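Local coordinates for aldolase (Escherichia coli, PDB 6VOP), which is a putative class II aldolase with the AraD-like fold of the class II aldolase and adducin N-terminal domain family, its function here not established, at residues 85-88 with 92-95; 159-162 with 166-169. The protein carries 2 engineered substitutions. One frame throughout, in Å; residues are numbered along the deposited sequence.

Contact 1. Residues 85-88 with 92-95; sequences ALYR and RCKA
The ring of Tyr87 meets residues 93-95 mainly at its edge, where the carbonyl O of Cys93, the carbonyl carbon of Lys94 and the N of Ala95 all lie near the ring plane. CD1 is the ring atom nearest Cys93 O, at 3.2 Å, an approach consistent with the weakly positive rim of the ring turned to a carbonyl oxygen. The sulfur of Cys93 approaches obliquely instead: SG sits 4.4 Å from the centroid of the Tyr87 ring, 43° off the ring normal, in a sulfur-aromatic contact. With SG anti to the Cys93 N (chi1 174°), the small, polarisable thiol also lies 4.4 Å from Leu86 CB and fits between helix and loop. No hydrogen bond links the two segments. Tyrosine suits its place because it is long enough to run beside the loop, putting OH 3.3 Å from Ala95 CA, and its hydroxyl hydrogen-bonds to Ser36 OG beyond. Lys94 CB points away from the helix, and its amino group hydrogen-bonds weakly to Pro91 O. The contact closes the turn from helix 80-89 into strand 95-99: Tyr87 packs on Leu38 of strand 33-38 and on Val96, while Leu86 reaches Cys170 of strand 166-171 and Leu150 of helix 144-153.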
loop_
_atom_site.group_PDB
_atom_site.type_symbol
_atom_site.label_atom_id
_atom_site.label_comp_id
_atom_site.label_asym_id
_atom_site.label_seq_id
_atom_site.Cartn_x
_atom_site.Cartn_y
_atom_site.Cartn_z
ATOM N N ALA A 85 -7.112 17.337 -27.065
ATOM C CA ALA A 85 -8.489 17.817 -27.079
ATOM C C ALA A 85 -8.789 18.682 -25.863
ATOM O O ALA A 85 -9.534 19.663 -25.967
ATOM C CB ALA A 85 -9.456 16.635 -27.146
ATOM N N LEU A 86 -8.211 18.344 -24.709
ATOM C CA LEU A 86 -8.454 19.126 -23.502
ATOM C C LEU A 86 -7.744 20.471 -23.561
ATOM O O LEU A 86 -8.299 21.490 -23.134
ATOM C CB LEU A 86 -8.012 18.337 -22.273
ATOM C CG LEU A 86 -8.735 17.004 -22.081
ATOM C CD1 LEU A 86 -8.056 16.168 -21.007
ATOM C CD2 LEU A 86 -10.199 17.240 -21.746
ATOM N N TYR A 87 -6.516 20.496 -24.080
ATOM C CA TYR A 87 -5.792 21.757 -24.191
ATOM C C TYR A 87 -6.451 22.696 -25.191
ATOM O O TYR A 87 -6.449 23.916 -24.988
ATOM C CB TYR A 87 -4.337 21.502 -24.588
ATOM C CG TYR A 87 -3.522 20.760 -23.552
ATOM C CD1 TYR A 87 -3.305 21.301 -22.289
ATOM C CD2 TYR A 87 -2.956 19.528 -23.841
ATOM C CE1 TYR A 87 -2.554 20.625 -21.341
ATOM C CE2 TYR A 87 -2.207 18.844 -22.899
ATOM C CZ TYR A 87 -2.006 19.397 -21.653
ATOM O OH TYR A 87 -1.257 18.716 -20.720
ATOM N N ARG A 88 -7.020 22.154 -26.267
ATOM C CA ARG A 88 -7.622 22.975 -27.308
ATOM C C ARG A 88 -8.978 23.545 -26.917
ATOM O O ARG A 88 -9.490 24.419 -27.626
ATOM C CB ARG A 88 -7.768 22.162 -28.597
ATOM C CG ARG A 88 -6.465 21.940 -29.344
ATOM C CD ARG A 88 -6.719 21.506 -30.775
ATOM N NE ARG A 88 -7.042 20.086 -30.871
ATOM C CZ ARG A 88 -6.170 19.142 -31.206
ATOM N NH1 ARG A 88 -4.912 19.463 -31.478
ATOM N NH2 ARG A 88 -6.556 17.874 -31.270
ATOM N N ARG A 92 -7.049 27.192 -19.574
ATOM C CA ARG A 92 -6.489 27.095 -18.234
ATOM C C ARG A 92 -5.944 25.709 -17.920
ATOM O O ARG A 92 -5.337 25.525 -16.860
ATOM C CB ARG A 92 -7.541 27.485 -17.191
ATOM C CG ARG A 92 -7.804 28.981 -17.114
ATOM C CD ARG A 92 -9.270 29.277 -16.839
ATOM N NE ARG A 92 -10.143 28.769 -17.895
ATOM C CZ ARG A 92 -11.110 27.878 -17.701
ATOM N NH1 ARG A 92 -11.331 27.387 -16.489
ATOM N NH2 ARG A 92 -11.855 27.472 -18.722
ATOM N N CYS A 93 -6.147 24.739 -18.808
ATOM C CA CYS A 93 -5.581 23.407 -18.629
ATOM C C CYS A 93 -4.119 23.421 -19.058
ATOM O O CYS A 93 -3.813 23.673 -20.228
ATOM C CB CYS A 93 -6.376 22.380 -19.434
ATOM S SG CYS A 93 -5.685 20.706 -19.431
ATOM N N LYS A 94 -3.219 23.158 -18.112
ATOM C CA LYS A 94 -1.789 23.166 -18.385
ATOM C C LYS A 94 -1.126 21.814 -18.169
ATOM O O LYS A 94 0.083 21.692 -18.402
ATOM C CB LYS A 94 -1.086 24.218 -17.516
ATOM C CG LYS A 94 -1.683 25.608 -17.618
ATOM C CD LYS A 94 -1.525 26.183 -19.012
ATOM C CE LYS A 94 -1.997 27.628 -19.057
ATOM N NZ LYS A 94 -1.804 28.236 -20.402
ATOM N N ALA A 95 -1.870 20.801 -17.729
ATOM C CA ALA A 95 -1.318 19.473 -17.514
ATOM C C ALA A 95 -2.463 18.481 -17.389
ATOM O O ALA A 95 -3.525 18.806 -16.852
ATOM C CB ALA A 95 -0.429 19.420 -16.267
#

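Contact 2. Residues 159-162 with 166-169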
loop_
_atom_site.group_PDB
_atom_site.type_symbol
_atom_site.label_atom_id
_atom_site.label_comp_id
_atom_site.label_asym_id
_atom_site.label_seq_id
_atom_site.Cartn_x
_atom_site.Cartn_y
_atom_site.Cartn_z
ATOM N N ALA A 159 -11.940 17.494 -14.297
ATOM C CA ALA A 159 -11.782 16.072 -14.031
ATOM C C ALA A 159 -12.877 15.309 -14.760
ATOM O O ALA A 159 -13.982 15.819 -14.960
ATOM C CB ALA A 159 -11.824 15.762 -12.529
ATOM N N PHE A 160 -12.551 14.085 -15.170
ATOM C CA PHE A 160 -13.464 13.261 -15.948
ATOM C C PHE A 160 -13.248 11.802 -15.581
ATOM O O PHE A 160 -12.124 11.381 -15.288
ATOM C CB PHE A 160 -13.263 13.452 -17.458
ATOM C CG PHE A 160 -13.109 14.885 -17.876
ATOM C CD1 PHE A 160 -14.216 15.638 -18.227
ATOM C CD2 PHE A 160 -11.858 15.481 -17.918
ATOM C CE1 PHE A 160 -14.081 16.958 -18.612
ATOM C CE2 PHE A 160 -11.716 16.798 -18.298
ATOM C CZ PHE A 160 -12.829 17.540 -18.647
ATOM N N LEU A 161 -14.330 11.030 -15.606
ATOM C CA LEU A 161 -14.277 9.599 -15.325
ATOM C C LEU A 161 -14.728 8.843 -16.568
ATOM O O LEU A 161 -15.905 8.891 -16.939
ATOM C CB LEU A 161 -15.142 9.238 -14.120
ATOM C CG LEU A 161 -14.940 7.811 -13.608
ATOM C CD1 LEU A 161 -13.499 7.597 -13.166
ATOM C CD2 LEU A 161 -15.903 7.500 -12.477
ATOM N N LEU A 162 -13.791 8.145 -17.205
ATOM C CA LEU A 162 -14.079 7.352 -18.394
ATOM C C LEU A 162 -14.573 5.976 -17.960
ATOM O O LEU A 162 -13.875 5.266 -17.228
ATOM C CB LEU A 162 -12.838 7.226 -19.275
ATOM C CG LEU A 162 -12.497 8.371 -20.234
ATOM C CD1 LEU A 162 -12.248 9.667 -19.484
ATOM C CD2 LEU A 162 -11.285 8.004 -21.078
ATOM N N GLY A 166 -11.162 4.612 -16.356
ATOM C CA GLY A 166 -10.528 5.284 -15.248
ATOM C C GLY A 166 -10.711 6.788 -15.289
ATOM O O GLY A 166 -11.499 7.322 -16.076
ATOM N N PRO A 167 -9.987 7.501 -14.431
ATOM C CA PRO A 167 -10.094 8.960 -14.384
ATOM C C PRO A 167 -9.109 9.659 -15.312
ATOM O O PRO A 167 -8.069 9.118 -15.693
ATOM C CB PRO A 167 -9.759 9.272 -12.919
ATOM C CG PRO A 167 -8.740 8.238 -12.582
ATOM C CD PRO A 167 -9.173 6.981 -13.318
ATOM N N VAL A 168 -9.467 10.892 -15.666
ATOM C CA VAL A 168 -8.620 11.791 -16.446
ATOM C C VAL A 168 -8.765 13.171 -15.815
ATOM O O VAL A 168 -9.852 13.757 -15.849
ATOM C CB VAL A 168 -9.006 11.831 -17.933
ATOM C CG1 VAL A 168 -8.278 12.965 -18.638
ATOM C CG2 VAL A 168 -8.697 10.501 -18.604
ATOM N N VAL A 169 -7.683 13.685 -15.235
ATOM C CA VAL A 169 -7.724 14.905 -14.439
ATOM C C VAL A 169 -6.791 15.941 -15.051
ATOM O O VAL A 169 -5.696 15.611 -15.516
ATOM C CB VAL A 169 -7.350 14.629 -12.967
ATOM C CG1 VAL A 169 -7.587 15.861 -12.122
ATOM C CG2 VAL A 169 -8.158 13.457 -12.425
#
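Leu162 and Val168 carry the side-chain contact on one face of this antiparallel pair, their branches crossing at a slant with Leu162 CD1 3.8 Å from Val168 CG2. They sit diagonally, for the registered neighbour of Val168 is Phe160 and that of Leu162 is Gly166. Phe160 holds CG anti to its own carbonyl carbon (chi1 -44°), which turns the CD2 edge of the ring to the neighbouring strand: Val168 O lies near the ring plane at its edge, 3.4 Å from CD2, while the methyl CG1 of Val168 is more distant. The same oxygen accepts a hydrogen bond from Phe160 N, bent to 133° at the hydrogen, and Val168 N returns a straighter one of 2.7 Å to Phe160 O. Leu162 and Gly166 form the second hydrogen-bonded pair, Leu162 N meeting Gly166 O and Gly166 N meeting Leu162 O at 2.9 Å.

On the other face lie Ala159, Leu161, Pro167 and Val169. Leu161 has CG anti to the backbone N (chi1 -169°), and its CD1 leans toward the partner strand, 3.5 Å from Gly166 O and 4.1 Å from Pro167 CB. Proline fits here because Pro167 is in a non-hydrogen-bonded pair with Leu161, where no N-H is needed to bond strand 159-162. Glycine suits position 166, whose backbone angles would press a CB against the preceding carbonyl oxygen. Small Ala159 opposes branched Val169, and Pro167 and Val169 rest on Met181 of helix 174-194, whereas Val168 packs against Phe82 of helix 80-89 and Phe160 against Leu153 of helix 144-153. Helices pack on both faces of this beta hairpin, with loops over Ala159 and Leu161; it is a buried part of the central mixed sheet in the alpha/beta fold of the AraD-like family.

How the contacts relate
Leu86 joins the two contacts, whose centres lie 14 Å apart. From helix 80-89 it spreads its two methyls over the hairpin: CD2 is 3.8 Å from Phe160 CE2 and CD1 is 4.0 Å from Val168 CG1. Contact 1 precedes contact 2 in the chain, yet the strand that 92-95 leads into, 95-99, lies directly beside strand 166-171 of contact 2, with Val169 hydrogen-bonded to Val97 through the backbone. The side chains of His98, His100 and His165 appear to converge on one vacant point, possibly an empty metal site, as in related class II aldolases. The side chain of Val168 touches this group, Pro167 O is hydrogen-bonded to His98 ND1, and Leu86 lies near without contact.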